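Local coordinates for protein putative trimethylamine methyltransferase (Rhizobium meliloti, PDB 4YYC) that probably transfers methyl groups, as a putative trimethylamine methyltransferase of the MttB family, at residues Ala121-Pro124 with Glu125-Ala128; Thr157-Asp160 with Phe161-Val165; Asn190-His193 with Leu194-Tyr198. All blocks are in the same frame, centred on the assembly; numbering follows the deposited sequence.

Contact 1: Ala121-Pro124 with Glu125-Ala128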
loop_
_atom_site.group_PDB
_atom_site.type_symbol
_atom_site.label_atom_id
_atom_site.label_comp_id
_atom_site.label_asym_id
_atom_site.label_seq_id
_atom_site.Cartn_x
_atom_site.Cartn_y
_atom_site.Cartn_z
ATOM N N ALA A 121 -7.209 -29.762 -1.575
ATOM C CA ALA A 121 -8.525 -29.413 -2.131
ATOM C C ALA A 121 -9.112 -30.639 -2.776
ATOM O O ALA A 121 -8.396 -31.530 -3.237
ATOM C CB ALA A 121 -8.363 -28.308 -3.171
ATOM N N ARG A 122 -10.425 -30.671 -2.903
ATOM C CA ARG A 122 -11.060 -31.839 -3.489
ATOM C C ARG A 122 -10.699 -31.988 -4.970
ATOM O O ARG A 122 -10.686 -33.086 -5.471
ATOM C CB ARG A 122 -12.563 -31.810 -3.272
ATOM C CG ARG A 122 -13.312 -30.747 -4.072
ATOM C CD ARG A 122 -14.783 -30.792 -3.711
ATOM N NE ARG A 122 -15.690 -30.011 -4.547
ATOM C CZ ARG A 122 -16.158 -30.384 -5.725
ATOM N NH1 ARG A 122 -15.791 -31.535 -6.279
ATOM N NH2 ARG A 122 -17.038 -29.621 -6.372
ATOM N N ASN A 123 -10.402 -30.873 -5.643
ATOM C CA ASN A 123 -9.717 -30.886 -6.920
ATOM C C ASN A 123 -8.235 -30.651 -6.614
ATOM O O ASN A 123 -7.872 -29.551 -6.253
ATOM C CB ASN A 123 -10.249 -29.791 -7.844
ATOM C CG ASN A 123 -9.435 -29.614 -9.110
ATOM O OD1 ASN A 123 -8.452 -30.317 -9.361
ATOM N ND2 ASN A 123 -9.887 -28.690 -9.962
ATOM N N PRO A 124 -7.375 -31.683 -6.775
ATOM C CA PRO A 124 -5.974 -31.569 -6.355
ATOM C C PRO A 124 -5.181 -30.479 -7.045
ATOM O O PRO A 124 -4.212 -29.971 -6.485
ATOM C CB PRO A 124 -5.393 -32.943 -6.699
ATOM C CG PRO A 124 -6.570 -33.842 -6.728
ATOM C CD PRO A 124 -7.668 -33.017 -7.307
ATOM N N GLU A 125 -5.627 -30.057 -8.212
ATOM C CA GLU A 125 -5.008 -28.898 -8.866
ATOM C C GLU A 125 -5.128 -27.602 -8.070
ATOM O O GLU A 125 -4.380 -26.647 -8.315
ATOM C CB GLU A 125 -5.603 -28.676 -10.236
ATOM C CG GLU A 125 -5.248 -29.778 -11.210
ATOM C CD GLU A 125 -3.737 -30.034 -11.286
ATOM O OE1 GLU A 125 -3.020 -29.110 -11.729
ATOM O OE2 GLU A 125 -3.272 -31.136 -10.867
ATOM N N ARG A 126 -6.076 -27.561 -7.146
ATOM C CA ARG A 126 -6.310 -26.396 -6.309
ATOM C C ARG A 126 -5.659 -26.519 -4.944
ATOM O O ARG A 126 -5.880 -25.701 -4.082
ATOM C CB ARG A 126 -7.789 -26.099 -6.190
ATOM C CG ARG A 126 -8.438 -26.033 -7.564
ATOM C CD ARG A 126 -9.302 -24.840 -7.701
ATOM N NE ARG A 126 -10.052 -24.761 -8.958
ATOM C CZ ARG A 126 -9.556 -24.420 -10.139
ATOM N NH1 ARG A 126 -8.255 -24.174 -10.310
ATOM N NH2 ARG A 126 -10.386 -24.326 -11.171
ATOM N N ASN A 127 -4.842 -27.555 -4.734
ATOM C CA ASN A 127 -4.106 -27.670 -3.471
ATOM C C ASN A 127 -3.284 -26.403 -3.250
ATOM O O ASN A 127 -2.799 -25.820 -4.219
ATOM C CB ASN A 127 -3.129 -28.851 -3.495
ATOM C CG ASN A 127 -3.807 -30.212 -3.427
ATOM O OD1 ASN A 127 -5.031 -30.347 -3.279
ATOM N ND2 ASN A 127 -2.987 -31.261 -3.586
ATOM N N ALA A 128 -3.112 -26.001 -1.991
ATOM C CA ALA A 128 -2.373 -24.767 -1.651
ATOM C C ALA A 128 -1.327 -25.060 -0.617
ATOM O O ALA A 128 -1.603 -25.732 0.356
ATOM C CB ALA A 128 -3.306 -23.710 -1.121
#
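Asn127 OD1 reaches back to Ala121 and accepts its backbone N-H. The Asn127 OD1 to Ala121 N distance is 2.8 Å and the bond is almost straight, at 176°. Beside it, Ala121 CB packs on Arg126 CB at 3.8 Å. Asn123 OD1 takes the N-H of Glu125, with 3.1 Å from OD1 to Glu125 N; the donor stands well above the amide's carbonyl plane. CG of Asn123 sits opposite its own backbone N (chi1 171°), which lays the amide beside Glu125 and Arg126. This is an Asx turn with Pro124 as its second residue. It opens a short 3-10 segment in the loop between strands 116-119 and 128-131. Two bonds of the 3-10 type follow: Arg126 N to Asn123 O at 2.8 Å, and Asn127 N to Pro124 O at 3.0 Å. Asn123 ND2 lies 4.0 Å above the plane of the Arg126 guanidinium, near its rim, with the two planes turned by 49°. Asp205 fixes both groups: its OD2 accepts from Asn123 ND2, and its OD1 pairs with Arg126 NE in a salt bridge. With an alanine in place of Asn123, the Glu125 N-H is likely to lose its side-chain acceptor and Asp205 OD2 its amide donor. Further along, Ala128 pairs through its backbone with Trp119.

Contact 2: Thr157-Asp160 with Phe161-Val165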
loop_
_atom_site.group_PDB
_atom_site.type_symbol
_atom_site.label_atom_id
_atom_site.label_comp_id
_atom_site.label_asym_id
_atom_site.label_seq_id
_atom_site.Cartn_x
_atom_site.Cartn_y
_atom_site.Cartn_z
ATOM N N THR A 157 -27.958 -14.437 4.333
ATOM C CA THR A 157 -28.716 -15.682 4.182
ATOM C C THR A 157 -27.841 -16.746 3.572
ATOM O O THR A 157 -26.735 -16.488 3.111
ATOM C CB THR A 157 -29.893 -15.482 3.225
ATOM O OG1 THR A 157 -29.394 -15.159 1.921
ATOM C CG2 THR A 157 -30.817 -14.378 3.730
ATOM N N ILE A 158 -28.369 -17.978 3.558
ATOM C CA ILE A 158 -27.638 -19.051 2.869
ATOM C C ILE A 158 -27.476 -18.779 1.386
ATOM O O ILE A 158 -26.495 -19.222 0.797
ATOM C CB ILE A 158 -28.298 -20.415 3.175
ATOM C CG1 ILE A 158 -27.414 -21.568 2.707
ATOM C CG2 ILE A 158 -29.693 -20.497 2.595
ATOM C CD1 ILE A 158 -26.110 -21.726 3.447
ATOM N N GLU A 159 -28.446 -18.121 0.761
ATOM C CA GLU A 159 -28.303 -17.722 -0.633
ATOM C C GLU A 159 -27.078 -16.791 -0.794
ATOM O O GLU A 159 -26.259 -16.971 -1.715
ATOM C CB GLU A 159 -29.569 -17.060 -1.161
ATOM C CG GLU A 159 -29.440 -16.736 -2.619
ATOM C CD GLU A 159 -30.741 -16.268 -3.241
ATOM O OE1 GLU A 159 -31.854 -16.440 -2.651
ATOM O OE2 GLU A 159 -30.625 -15.672 -4.323
ATOM N N ASP A 160 -26.908 -15.818 0.120
ATOM C CA ASP A 160 -25.721 -14.990 0.054
ATOM C C ASP A 160 -24.449 -15.794 0.273
ATOM O O ASP A 160 -23.430 -15.580 -0.406
ATOM C CB ASP A 160 -25.732 -13.883 1.128
ATOM C CG ASP A 160 -26.858 -12.938 0.986
ATOM O OD1 ASP A 160 -27.013 -12.350 -0.109
ATOM O OD2 ASP A 160 -27.591 -12.770 1.985
ATOM N N PHE A 161 -24.490 -16.702 1.246
ATOM C CA PHE A 161 -23.319 -17.572 1.507
ATOM C C PHE A 161 -22.903 -18.277 0.213
ATOM O O PHE A 161 -21.755 -18.254 -0.226
ATOM C CB PHE A 161 -23.695 -18.595 2.579
ATOM C CG PHE A 161 -22.532 -19.347 3.155
ATOM C CD1 PHE A 161 -21.945 -20.440 2.494
ATOM C CD2 PHE A 161 -21.972 -18.944 4.354
ATOM C CE1 PHE A 161 -20.848 -21.084 3.039
ATOM C CE2 PHE A 161 -20.887 -19.590 4.887
ATOM C CZ PHE A 161 -20.323 -20.671 4.214
ATOM N N ARG A 162 -23.885 -18.877 -0.438
ATOM C CA ARG A 162 -23.612 -19.558 -1.698
ATOM C C ARG A 162 -23.064 -18.601 -2.758
ATOM O O ARG A 162 -22.110 -18.949 -3.465
ATOM C CB ARG A 162 -24.850 -20.268 -2.206
ATOM C CG ARG A 162 -25.156 -21.485 -1.368
ATOM C CD ARG A 162 -26.506 -22.026 -1.720
ATOM N NE ARG A 162 -26.779 -23.252 -1.012
ATOM C CZ ARG A 162 -27.886 -23.972 -1.208
ATOM N NH1 ARG A 162 -28.838 -23.587 -2.089
ATOM N NH2 ARG A 162 -28.021 -25.104 -0.532
ATOM N N ASN A 163 -23.638 -17.410 -2.855
ATOM C CA ASN A 163 -23.128 -16.439 -3.815
ATOM C C ASN A 163 -21.640 -16.115 -3.560
ATOM O O ASN A 163 -20.871 -15.979 -4.515
ATOM C CB ASN A 163 -23.952 -15.173 -3.836
ATOM C CG ASN A 163 -25.285 -15.348 -4.511
ATOM O OD1 ASN A 163 -25.474 -16.283 -5.296
ATOM N ND2 ASN A 163 -26.216 -14.449 -4.236
ATOM N N PHE A 164 -21.258 -15.929 -2.312
ATOM C CA PHE A 164 -19.860 -15.649 -1.983
ATOM C C PHE A 164 -18.967 -16.830 -2.290
ATOM O O PHE A 164 -17.859 -16.625 -2.766
ATOM C CB PHE A 164 -19.663 -15.146 -0.563
ATOM C CG PHE A 164 -20.066 -13.682 -0.378
ATOM C CD1 PHE A 164 -19.263 -12.658 -0.866
ATOM C CD2 PHE A 164 -21.219 -13.327 0.340
ATOM C CE1 PHE A 164 -19.623 -11.324 -0.695
ATOM C CE2 PHE A 164 -21.602 -11.975 0.482
ATOM C CZ PHE A 164 -20.809 -10.995 -0.069
ATOM N N VAL A 165 -19.450 -18.054 -2.030
ATOM C CA VAL A 165 -18.691 -19.211 -2.427
ATOM C C VAL A 165 -18.482 -19.237 -3.944
ATOM O O VAL A 165 -17.381 -19.508 -4.427
ATOM C CB VAL A 165 -19.287 -20.512 -1.903
ATOM C CG1 VAL A 165 -18.520 -21.703 -2.438
ATOM C CG2 VAL A 165 -19.203 -20.526 -0.380
HETATM O O HOH W 1 -28.881 -14.418 -5.603
#
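Asp160, Phe161 and Ile158 carry this contact at the start of helix 158-170, where Asp160 O accepts the N-H of Phe164 at 2.9 Å from O to N. The helix opens with a capping box. Thr157 is the N-cap: its OG1 accepts from Asp160 N at 3.1 Å. In return, Asp160 OD2 takes the N-H of Thr157 at 2.9 Å, through the lone pair turned away from OD1. Two reciprocal bonds therefore hold the first turn closed. The Asp160 carboxylate is buried and has more partners. Arg154 forms a salt bridge to OD2, and the Tyr404 hydroxyl bonds to OD1; the arginine and the helix N-terminus would probably stabilise the negative charge. Phe161 N bonds to Thr157 O, in the carbonyl plane. The Phe161 CG is trans to its backbone N (chi1 -167°), which sends the ring away from the first turn and toward Met196 and His200 of helix 192-202. What stays behind is Phe161 CB, 4.0 Å from Ile158 CD1. Ile158 CG1 meets the Arg162 guanidinium end obliquely, 4.1 Å from Arg162 NE. Arg162 runs extended past Ile158 O, which bonds to its backbone N. Asn163 ND2 also bonds to the Tyr404 hydroxyl. One water joins neighbouring turns: it donates to Glu159 OE2 and accepts from Asn163 ND2 at 3.0 Å.

Contact 3: Asn190-His193 with Leu194-Tyr198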
loop_
_atom_site.group_PDB
_atom_site.type_symbol
_atom_site.label_atom_id
_atom_site.label_comp_id
_atom_site.label_asym_id
_atom_site.label_seq_id
_atom_site.Cartn_x
_atom_site.Cartn_y
_atom_site.Cartn_z
ATOM N N ASN A 190 -27.995 -24.294 15.294
ATOM C CA ASN A 190 -27.417 -25.607 15.529
ATOM C C ASN A 190 -27.289 -26.446 14.282
ATOM O O ASN A 190 -26.748 -27.522 14.351
ATOM C CB ASN A 190 -28.192 -26.356 16.633
ATOM C CG ASN A 190 -29.629 -26.661 16.245
ATOM O OD1 ASN A 190 -30.191 -26.061 15.350
ATOM N ND2 ASN A 190 -30.277 -27.564 16.993
ATOM N N LYS A 191 -27.784 -25.978 13.124
ATOM C CA LYS A 191 -27.710 -26.764 11.890
ATOM C C LYS A 191 -26.936 -26.127 10.755
ATOM O O LYS A 191 -26.519 -26.832 9.831
ATOM C CB LYS A 191 -29.119 -27.053 11.386
ATOM C CG LYS A 191 -29.868 -28.044 12.280
ATOM C CD LYS A 191 -31.326 -28.100 11.936
ATOM C CE LYS A 191 -32.053 -28.865 13.010
ATOM N NZ LYS A 191 -33.436 -29.196 12.590
ATOM N N ARG A 192 -26.799 -24.816 10.805
ATOM C CA ARG A 192 -26.273 -24.067 9.660
ATOM C C ARG A 192 -24.873 -24.473 9.252
ATOM O O ARG A 192 -24.514 -24.370 8.096
ATOM C CB ARG A 192 -26.394 -22.554 9.874
ATOM C CG ARG A 192 -25.567 -22.005 11.015
ATOM C CD ARG A 192 -25.713 -20.525 11.289
ATOM N NE ARG A 192 -27.066 -20.140 11.594
ATOM C CZ ARG A 192 -27.406 -18.976 12.174
ATOM N NH1 ARG A 192 -26.457 -18.113 12.540
ATOM N NH2 ARG A 192 -28.686 -18.695 12.391
ATOM N N HIS A 193 -24.039 -24.907 10.201
ATOM C CA HIS A 193 -22.701 -25.373 9.878
ATOM C C HIS A 193 -22.672 -26.457 8.805
ATOM O O HIS A 193 -21.739 -26.534 7.976
ATOM C CB HIS A 193 -21.961 -25.888 11.106
ATOM C CG HIS A 193 -22.529 -27.158 11.694
ATOM N ND1 HIS A 193 -23.714 -27.210 12.389
ATOM C CD2 HIS A 193 -22.053 -28.422 11.681
ATOM C CE1 HIS A 193 -23.933 -28.439 12.807
ATOM N NE2 HIS A 193 -22.930 -29.191 12.401
ATOM N N LEU A 194 -23.700 -27.299 8.800
ATOM C CA LEU A 194 -23.759 -28.397 7.850
ATOM C C LEU A 194 -23.924 -27.861 6.423
ATOM O O LEU A 194 -23.244 -28.289 5.496
ATOM C CB LEU A 194 -24.958 -29.297 8.181
ATOM C CG LEU A 194 -24.833 -29.984 9.540
ATOM C CD1 LEU A 194 -26.187 -30.450 10.000
ATOM C CD2 LEU A 194 -23.800 -31.097 9.527
ATOM N N ASP A 195 -24.826 -26.913 6.283
ATOM C CA ASP A 195 -25.054 -26.235 4.980
ATOM C C ASP A 195 -23.879 -25.388 4.521
ATOM O O ASP A 195 -23.632 -25.284 3.307
ATOM C CB ASP A 195 -26.339 -25.416 5.048
ATOM C CG ASP A 195 -27.536 -26.285 5.254
ATOM O OD1 ASP A 195 -27.946 -27.032 4.314
ATOM O OD2 ASP A 195 -28.054 -26.313 6.380
HETATM N N MSE A 196 -23.196 -24.786 5.488
HETATM C CA MSE A 196 -22.034 -23.920 5.201
HETATM C C MSE A 196 -20.951 -24.828 4.638
HETATM O O MSE A 196 -20.413 -24.547 3.570
HETATM C CB MSE A 196 -21.646 -23.186 6.456
HETATM C CG MSE A 196 -22.668 -22.106 6.802
HETATM SE SE MSE A 196 -22.573 -21.625 8.731
HETATM C CE MSE A 196 -21.077 -20.478 8.519
ATOM N N VAL A 197 -20.589 -25.909 5.343
ATOM C CA VAL A 197 -19.554 -26.802 4.798
ATOM C C VAL A 197 -19.989 -27.384 3.436
ATOM O O VAL A 197 -19.221 -27.424 2.464
ATOM C CB VAL A 197 -19.171 -27.921 5.791
ATOM C CG1 VAL A 197 -18.274 -28.965 5.133
ATOM C CG2 VAL A 197 -18.535 -27.309 7.046
ATOM N N TYR A 198 -21.226 -27.837 3.354
ATOM C CA TYR A 198 -21.736 -28.392 2.106
ATOM C C TYR A 198 -21.575 -27.407 0.957
ATOM O O TYR A 198 -21.215 -27.797 -0.165
ATOM C CB TYR A 198 -23.197 -28.782 2.227
ATOM C CG TYR A 198 -23.760 -29.359 0.928
ATOM C CD1 TYR A 198 -23.490 -30.680 0.554
ATOM C CD2 TYR A 198 -24.511 -28.595 0.076
ATOM C CE1 TYR A 198 -24.021 -31.227 -0.622
ATOM C CE2 TYR A 198 -25.020 -29.102 -1.112
ATOM C CZ TYR A 198 -24.767 -30.420 -1.470
ATOM O OH TYR A 198 -25.293 -30.879 -2.663
#
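The His193 ring carries Leu194 on one face: CG of the leucine stands 3.7 Å from the ring centroid, 20° off the ring normal, in a CH-pi contact. Asn190 O lies at the edge of the ring, in its plane. Both side chains run the same way, and Leu194 CG leans toward the rim, 3.5 Å from His193 NE2. The pair sits in the opening turn of helix 192-202. This helix leads into strand 208-209, one of a run of parallel strands consistent with the TIM barrel of this family. The imidazole is folded back between backbone N and carbonyl carbon (chi1 68°), which puts it over the N-H of Leu194. NE2 is held from outside by Asp220 OD2 on helix 215-229. Leu194 continues to Ile513 and Lys517 of helix 503-518, so the two residues join three helices. Leu194 N also bonds to Lys191 O at 3.0 Å, a bond of the 3-10 kind that closes a four-residue turn. Two regular helical bonds follow, Met196 N to Arg192 O and Val197 N to His193 O; the second is nearly straight, at 176°. Arg192 runs alongside Met196, and its guanidinium meets Glu183 in a salt bridge. Met196 is a selenomethionine. Its selenium touches the aliphatic part of the arginine, with SE 3.8 Å from Arg192 CG.

How the contacts relate
The three contacts follow one another along the chain; none nests in or crosses another. Contact 1 comes first and closes the loop between strands 116-119 and 128-131. The chain then passes through strands 145-147 and 153-155, and contact 2 closes the first turns of helix 158-170. Contact 3 does the same for the next helix, 192-202. Contacts 2 and 3 touch: Phe161 CE1 lies 3.5 Å from Met196 O, and Ile158 CD1 lies 4.0 Å from Asp195 CB. The two helices thus pack together at their starts. Contact 1 stands apart, its centre about 22 Å from each of the other two.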